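Local coordinates for protein ectonucleoside triphosphate diphosphohydrolase 4 (Homo sapiens, PDB 6WG5) that belongs to the GDA1/CD39 family and has the two-lobed actin-like fold, with mixed beta-sheets flanked by helices, at residues A[21-24]-A[25-29]; A[161-164]-A[165-168]; A[415-418]-A[419-422]. All coordinates share one frame; numbering follows the deposited sequence. Where two conformers were deposited one is given.

Contact 1 of 3, residues A[21-24]-A[25-29]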
loop_
_atom_site.group_PDB
_atom_site.type_symbol
_atom_site.label_atom_id
_atom_site.label_comp_id
_atom_site.label_asym_id
_atom_site.label_seq_id
_atom_site.Cartn_x
_atom_site.Cartn_y
_atom_site.Cartn_z
ATOM N N GLN A 21 11.370 21.056 -8.656
ATOM C CA GLN A 21 10.725 21.248 -9.949
ATOM C C GLN A 21 9.695 20.155 -10.207
ATOM O O GLN A 21 8.557 20.437 -10.600
ATOM C CB GLN A 21 11.770 21.277 -11.063
ATOM C CG GLN A 21 11.253 21.877 -12.361
ATOM C CD GLN A 21 11.906 21.273 -13.589
ATOM O OE1 GLN A 21 13.131 21.203 -13.688
ATOM N NE2 GLN A 21 11.083 20.827 -14.534
ATOM N N ARG A 22 10.082 18.895 -9.996
ATOM C CA ARG A 22 9.130 17.799 -10.143
ATOM C C ARG A 22 7.968 17.952 -9.171
ATOM O O ARG A 22 6.804 17.772 -9.548
ATOM C CB ARG A 22 9.834 16.456 -9.934
ATOM C CG ARG A 22 8.940 15.249 -10.188
ATOM C CD ARG A 22 9.734 13.950 -10.216
ATOM N NE ARG A 22 8.931 12.836 -10.713
ATOM C CZ ARG A 22 8.762 12.543 -12.000
ATOM N NH1 ARG A 22 9.341 13.279 -12.941
ATOM N NH2 ARG A 22 8.010 11.508 -12.351
ATOM N N TYR A 23 8.265 18.291 -7.915
ATOM C CA TYR A 23 7.217 18.573 -6.941
ATOM C C TYR A 23 6.304 19.687 -7.438
ATOM O O TYR A 23 5.077 19.599 -7.316
ATOM C CB TYR A 23 7.868 18.940 -5.606
ATOM C CG TYR A 23 6.967 19.550 -4.549
ATOM C CD1 TYR A 23 5.620 19.217 -4.453
ATOM C CD2 TYR A 23 7.482 20.460 -3.632
ATOM C CE1 TYR A 23 4.812 19.784 -3.477
ATOM C CE2 TYR A 23 6.687 21.028 -2.657
ATOM C CZ TYR A 23 5.355 20.688 -2.582
ATOM O OH TYR A 23 4.571 21.260 -1.605
ATOM N N LEU A 24 6.889 20.735 -8.022
ATOM C CA LEU A 24 6.096 21.856 -8.511
ATOM C C LEU A 24 5.363 21.509 -9.801
ATOM O O LEU A 24 4.254 22.004 -10.035
ATOM C CB LEU A 24 7.002 23.070 -8.719
ATOM C CG LEU A 24 6.356 24.420 -9.032
ATOM C CD1 LEU A 24 5.289 24.782 -8.012
ATOM C CD2 LEU A 24 7.433 25.490 -9.074
ATOM N N ALA A 25 5.955 20.659 -10.643
ATOM C CA ALA A 25 5.328 20.312 -11.915
ATOM C C ALA A 25 4.049 19.513 -11.703
ATOM O O ALA A 25 3.018 19.798 -12.322
ATOM C CB ALA A 25 6.311 19.529 -12.786
ATOM N N ARG A 26 4.093 18.504 -10.831
ATOM C CA ARG A 26 2.927 17.648 -10.645
ATOM C C ARG A 26 1.752 18.409 -10.043
ATOM O O ARG A 26 0.595 18.078 -10.323
ATOM C CB ARG A 26 3.286 16.453 -9.764
ATOM C CG ARG A 26 2.137 15.473 -9.585
ATOM C CD ARG A 26 2.631 14.071 -9.261
ATOM N NE ARG A 26 1.539 13.099 -9.284
ATOM C CZ ARG A 26 1.252 12.300 -10.310
ATOM N NH1 ARG A 26 0.231 11.456 -10.221
ATOM N NH2 ARG A 26 1.978 12.328 -11.420
ATOM N N VAL A 27 2.023 19.426 -9.226
ATOM C CA VAL A 27 0.948 20.153 -8.560
ATOM C C VAL A 27 0.285 21.144 -9.510
ATOM O O VAL A 27 -0.930 21.357 -9.446
ATOM C CB VAL A 27 1.493 20.854 -7.302
ATOM C CG1 VAL A 27 0.435 21.768 -6.685
ATOM C CG2 VAL A 27 1.965 19.825 -6.288
ATOM N N THR A 28 1.062 21.771 -10.394
ATOM C CA THR A 28 0.547 22.852 -11.227
ATOM C C THR A 28 0.188 22.417 -12.642
ATOM O O THR A 28 -0.623 23.090 -13.287
ATOM C CB THR A 28 1.569 23.993 -11.305
ATOM O OG1 THR A 28 2.763 23.528 -11.948
ATOM C CG2 THR A 28 1.906 24.503 -9.908
ATOM N N ASP A 29 0.765 21.324 -13.143
ATOM C CA ASP A 29 0.423 20.814 -14.472
ATOM C C ASP A 29 -0.837 19.962 -14.346
ATOM O O ASP A 29 -0.803 18.730 -14.299
ATOM C CB ASP A 29 1.583 20.030 -15.070
ATOM C CG ASP A 29 2.719 20.929 -15.529
ATOM O OD1 ASP A 29 2.438 22.062 -15.974
ATOM O OD2 ASP A 29 3.890 20.503 -15.444
#

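Contact 2 of 3, residues A[161-164]-A[165-168]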
loop_
_atom_site.group_PDB
_atom_site.type_symbol
_atom_site.label_atom_id
_atom_site.label_comp_id
_atom_site.label_asym_id
_atom_site.label_seq_id
_atom_site.Cartn_x
_atom_site.Cartn_y
_atom_site.Cartn_z
ATOM N N LEU A 161 -10.287 -2.584 -25.777
ATOM C CA LEU A 161 -9.518 -3.824 -25.850
ATOM C C LEU A 161 -9.714 -4.595 -24.554
ATOM O O LEU A 161 -9.197 -4.200 -23.504
ATOM C CB LEU A 161 -8.039 -3.534 -26.086
ATOM C CG LEU A 161 -7.637 -2.817 -27.374
ATOM C CD1 LEU A 161 -6.145 -2.528 -27.352
ATOM C CD2 LEU A 161 -8.004 -3.637 -28.601
ATOM N N PHE A 162 -10.459 -5.696 -24.618
ATOM C CA PHE A 162 -10.809 -6.461 -23.428
ATOM C C PHE A 162 -10.757 -7.942 -23.771
ATOM O O PHE A 162 -11.511 -8.407 -24.631
ATOM C CB PHE A 162 -12.198 -6.064 -22.917
ATOM C CG PHE A 162 -12.460 -6.458 -21.493
ATOM C CD1 PHE A 162 -13.487 -7.332 -21.179
ATOM C CD2 PHE A 162 -11.679 -5.953 -20.467
ATOM C CE1 PHE A 162 -13.730 -7.694 -19.870
ATOM C CE2 PHE A 162 -11.917 -6.312 -19.156
ATOM C CZ PHE A 162 -12.944 -7.184 -18.857
ATOM N N SER A 163 -9.868 -8.672 -23.103
ATOM C CA SER A 163 -9.659 -10.092 -23.349
ATOM C C SER A 163 -9.645 -10.836 -22.018
ATOM O O SER A 163 -9.829 -10.247 -20.948
ATOM C CB SER A 163 -8.354 -10.331 -24.118
ATOM O OG SER A 163 -8.361 -9.644 -25.357
ATOM N N ASP A 164 -9.418 -12.149 -22.096
ATOM C CA ASP A 164 -9.399 -12.982 -20.897
ATOM C C ASP A 164 -8.410 -12.448 -19.867
ATOM O O ASP A 164 -8.723 -12.352 -18.676
ATOM C CB ASP A 164 -9.054 -14.424 -21.276
ATOM C CG ASP A 164 -8.808 -15.304 -20.065
ATOM O OD1 ASP A 164 -9.514 -15.135 -19.048
ATOM O OD2 ASP A 164 -7.903 -16.163 -20.129
ATOM N N SER A 165 -7.203 -12.093 -20.314
ATOM C CA SER A 165 -6.172 -11.625 -19.396
ATOM C C SER A 165 -6.499 -10.267 -18.788
ATOM O O SER A 165 -5.894 -9.895 -17.777
ATOM C CB SER A 165 -4.825 -11.551 -20.117
ATOM O OG SER A 165 -4.936 -10.845 -21.340
ATOM N N HIS A 166 -7.438 -9.520 -19.372
ATOM C CA HIS A 166 -7.738 -8.175 -18.896
ATOM C C HIS A 166 -8.614 -8.171 -17.650
ATOM O O HIS A 166 -8.625 -7.172 -16.923
ATOM C CB HIS A 166 -8.414 -7.370 -20.007
ATOM C CG HIS A 166 -7.509 -7.050 -21.157
ATOM N ND1 HIS A 166 -7.286 -5.762 -21.595
ATOM C CD2 HIS A 166 -6.765 -7.851 -21.957
ATOM C CE1 HIS A 166 -6.448 -5.785 -22.616
ATOM N NE2 HIS A 166 -6.116 -7.041 -22.855
ATOM N N ALA A 167 -9.345 -9.250 -17.389
ATOM C CA ALA A 167 -10.151 -9.393 -16.182
ATOM C C ALA A 167 -9.507 -10.458 -15.306
ATOM O O ALA A 167 -9.324 -11.599 -15.746
ATOM C CB ALA A 167 -11.593 -9.768 -16.523
ATOM N N GLU A 168 -9.167 -10.091 -14.074
ATOM C CA GLU A 168 -8.353 -10.958 -13.238
ATOM C C GLU A 168 -8.531 -10.578 -11.776
ATOM O O GLU A 168 -8.773 -9.414 -11.445
ATOM C CB GLU A 168 -6.876 -10.861 -13.645
ATOM C CG GLU A 168 -5.896 -11.566 -12.717
ATOM C CD GLU A 168 -4.453 -11.283 -13.083
ATOM O OE1 GLU A 168 -3.557 -11.982 -12.562
ATOM O OE2 GLU A 168 -4.216 -10.356 -13.889
#

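Contact 3 of 3, residues A[415-418]-A[419-422]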
loop_
_atom_site.group_PDB
_atom_site.type_symbol
_atom_site.label_atom_id
_atom_site.label_comp_id
_atom_site.label_asym_id
_atom_site.label_seq_id
_atom_site.Cartn_x
_atom_site.Cartn_y
_atom_site.Cartn_z
ATOM N N ALA A 415 0.820 10.254 29.112
ATOM C CA ALA A 415 0.824 10.635 30.516
ATOM C C ALA A 415 -0.113 11.798 30.822
ATOM O O ALA A 415 -0.189 12.217 31.982
ATOM C CB ALA A 415 2.247 10.995 30.951
ATOM N N THR A 416 -0.824 12.323 29.826
ATOM C CA THR A 416 -1.744 13.433 30.028
ATOM C C THR A 416 -3.108 12.897 30.440
ATOM O O THR A 416 -3.627 11.966 29.819
ATOM C CB THR A 416 -1.867 14.269 28.751
ATOM O OG1 THR A 416 -0.573 14.741 28.360
ATOM C CG2 THR A 416 -2.793 15.464 28.967
ATOM N N LYS A 417 -3.685 13.488 31.488
ATOM C CA LYS A 417 -4.995 13.063 31.963
ATOM C C LYS A 417 -6.004 13.056 30.824
ATOM O O LYS A 417 -6.008 13.945 29.969
ATOM C CB LYS A 417 -5.493 13.987 33.074
ATOM C CG LYS A 417 -4.681 13.951 34.351
ATOM C CD LYS A 417 -5.306 14.874 35.384
ATOM C CE LYS A 417 -4.273 15.456 36.331
ATOM N NZ LYS A 417 -4.739 16.753 36.900
ATOM N N TRP A 418 -6.872 12.043 30.829
ATOM C CA TRP A 418 -7.887 11.924 29.788
ATOM C C TRP A 418 -8.740 13.185 29.693
ATOM O O TRP A 418 -9.105 13.614 28.593
ATOM C CB TRP A 418 -8.762 10.702 30.061
ATOM C CG TRP A 418 -9.883 10.521 29.088
ATOM C CD1 TRP A 418 -11.219 10.566 29.360
ATOM C CD2 TRP A 418 -9.768 10.268 27.683
ATOM N NE1 TRP A 418 -11.943 10.353 28.213
ATOM C CE2 TRP A 418 -11.075 10.168 27.169
ATOM C CE3 TRP A 418 -8.687 10.117 26.810
ATOM C CZ2 TRP A 418 -11.332 9.923 25.820
ATOM C CZ3 TRP A 418 -8.942 9.873 25.471
ATOM C CH2 TRP A 418 -10.255 9.779 24.990
ATOM N N SER A 419 -9.063 13.796 30.834
ATOM C CA SER A 419 -9.908 14.986 30.817
ATOM C C SER A 419 -9.214 16.144 30.111
ATOM O O SER A 419 -9.857 16.917 29.392
ATOM C CB SER A 419 -10.289 15.377 32.244
ATOM O OG SER A 419 -9.137 15.611 33.034
ATOM N N ILE A 420 -7.902 16.284 30.307
ATOM C CA ILE A 420 -7.152 17.329 29.615
ATOM C C ILE A 420 -7.142 17.066 28.114
ATOM O O ILE A 420 -7.449 17.955 27.311
ATOM C CB ILE A 420 -5.725 17.424 30.186
ATOM C CG1 ILE A 420 -5.778 17.832 31.663
ATOM C CG2 ILE A 420 -4.886 18.415 29.380
ATOM C CD1 ILE A 420 -4.447 17.733 32.378
ATOM N N LEU A 421 -6.775 15.848 27.712
ATOM C CA LEU A 421 -6.850 15.476 26.303
ATOM C C LEU A 421 -8.246 15.730 25.754
ATOM O O LEU A 421 -8.413 16.298 24.668
ATOM C CB LEU A 421 -6.475 14.003 26.126
ATOM C CG LEU A 421 -5.049 13.594 26.494
ATOM C CD1 LEU A 421 -4.890 12.091 26.346
ATOM C CD2 LEU A 421 -4.037 14.333 25.628
ATOM N N ARG A 422 -9.264 15.312 26.504
ATOM C CA ARG A 422 -10.640 15.492 26.064
ATOM C C ARG A 422 -10.980 16.970 25.912
ATOM O O ARG A 422 -11.648 17.368 24.950
ATOM C CB ARG A 422 -11.580 14.818 27.063
ATOM C CG ARG A 422 -13.003 14.672 26.588
ATOM C CD ARG A 422 -13.125 13.629 25.500
ATOM N NE ARG A 422 -14.526 13.411 25.157
ATOM C CZ ARG A 422 -15.257 14.257 24.439
ATOM N NH1 ARG A 422 -14.719 15.383 23.982
ATOM N NH2 ARG A 422 -16.527 13.978 24.179
#

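Contact 1 of 3, residues A[21-24]-A[25-29]
Ala25 N, Arg26 N and Thr28 N donate to the carbonyl oxygens of Gln21, Arg22 and Leu24, each four residues back, the pairing of an alpha-helix, straightest at Arg26 N (N-H...O 168°) and more bent at Thr28 N (147°). Thr28 adds a side-chain bond, its OG1 donating to Leu24 O at 2.9 Å. With chi1 at 64°, OG1 sits between the backbone N and the carbonyl carbon of its own residue and faces back along the helix. Thr28 N, 3.2 Å from Leu24 O, and OG1 reach that oxygen from opposite faces of its carbonyl plane, so one acceptor is gripped twice. The same threonine sends CG2 to within 3.9 Å of Leu24 CD1.

One residue back, Tyr23 and Val27, a turn apart, run side by side in the same direction, the ring atom CE1 of Tyr23 lying 4.0 Å from Val27 CG2; both side chains rest on the loop at Asp474. The helix ends at Thr28, and at Asp29 psi swings to 80°, which makes the threonine hydroxyl-to-carbonyl bond a feature of the last turn of an N-terminal surface alpha-helix.

Contact 2 of 3, residues A[161-164]-A[165-168]
The turn that leads from helix 140-157 into strand 167-169 is a type I beta-turn, closed by His166 N donating to Ser163 O at 3.0 Å, with Asp164 (phi/psi -55/-46°) and Ser165 at its corners. The donor stands 61° out of the carbonyl plane of Ser163 and so not on a lone pair, and a weak bond from Ala167 N to Asp164 O, 3.4 Å long, carries the 3-10 winding one residue further.

His166 folds back over the residues before the turn. Its CG lies anti to the carbonyl carbon (chi1 -69°), which lays the imidazole against the backbone of Phe162 and Ser163. Phe162 CA approaches one ring face, 4.2 Å from the centroid and close to the normal, a CH-pi contact offset toward the rim. Ser163 CB adds a van der Waals contact to His166 CD2 at 3.7 Å. The polar end is held from outside: ND1 is hydrogen-bonded to Leu127 O, and the ring stacks with Tyr128.

The phenyl group of Phe162 runs past the histidine in the opposite direction. Its CD2 touches His166 CB at 3.6 Å, and CZ meets Ala167 CB at 3.7 Å. Phe162 and Ala167, both buried, also pack on Leu151 of helix 140-157, and Phe162 reaches Leu127 and Ile129 of strand 127-131. The parallel pairing of 127-131 with 167-169, through a connection that contains helix 140-157, places the turn at the end of the loop that brings a beta-alpha-beta crossover back into the sheet.

Contact 3 of 3, residues A[415-418]-A[419-422]
Thr416 adopts a chi1 of -57°, which places its methyl CG2 anti to the backbone N and against Ile420, whose CG2 takes the same place on its own residue; the two methyl carbons meet at 3.6 Å. The side chains cross at about a right angle, and Thr416 CG2 also lies 3.7 Å from Ile420 CB. Thr416 CG2 is likewise 3.7 Å from Leu421 CD2, while Leu421 CD1 comes equally close to the Thr416 backbone oxygen. The methyl is thus seated between an isoleucine and a leucine of the first helical turn, and the hydroxyl is turned to another partner, OG1 bonding to Asp412 O at the end of helix 403-414.

Lys417 occupies the N-cap position. Its carbonyl starts the helical pairing by accepting from Leu421 N at 3.1 Å with an N-H...O angle of 170°, and the next bond runs from Arg422 N to Trp418 O. The lysine's CB touches Ile420 CD1 at 4.0 Å; beyond CG the chain is extended, carrying the amine off the contact.

Trp418 and Arg422, one turn apart, lie alongside each other and point the same way. The aliphatic CD of the arginine approaches indole CZ2 at 4.1 Å, but the ring and guanidinium planes are 72° apart, which rules out a parallel stack. Arg422 NH1 instead forms a salt bridge with Asp426. The indole also packs on Leu439 and Lys440 of helix 436-456, and both Trp418 and Leu421 touch Pro323. Apolar contact between Thr416, the residue before the N-cap, and Leu421, the fourth residue after it, matches the spacing of a hydrophobic staple at the N terminus of an alpha-helix.

From the N terminus the contacts follow in series, none nested in or crossing another. Each involves one continuous stretch and none closes a long loop: contact 1 lies in a helix, contact 2 closes a beta-turn and contact 3 starts a helix. Contact 1 ends helix 18-28, and contact 2 returns the chain from helix 140-157 to the sheet containing strands 40-48 and 127-131. Their centres are 34 Å apart. Contact 3 lies on the other side of the chain's centre from contact 2, about 55 Å between centres, and opens helix 418-427. Directly before it, the Cys414-Cys443 disulfide links helix 403-414 to helix 436-456.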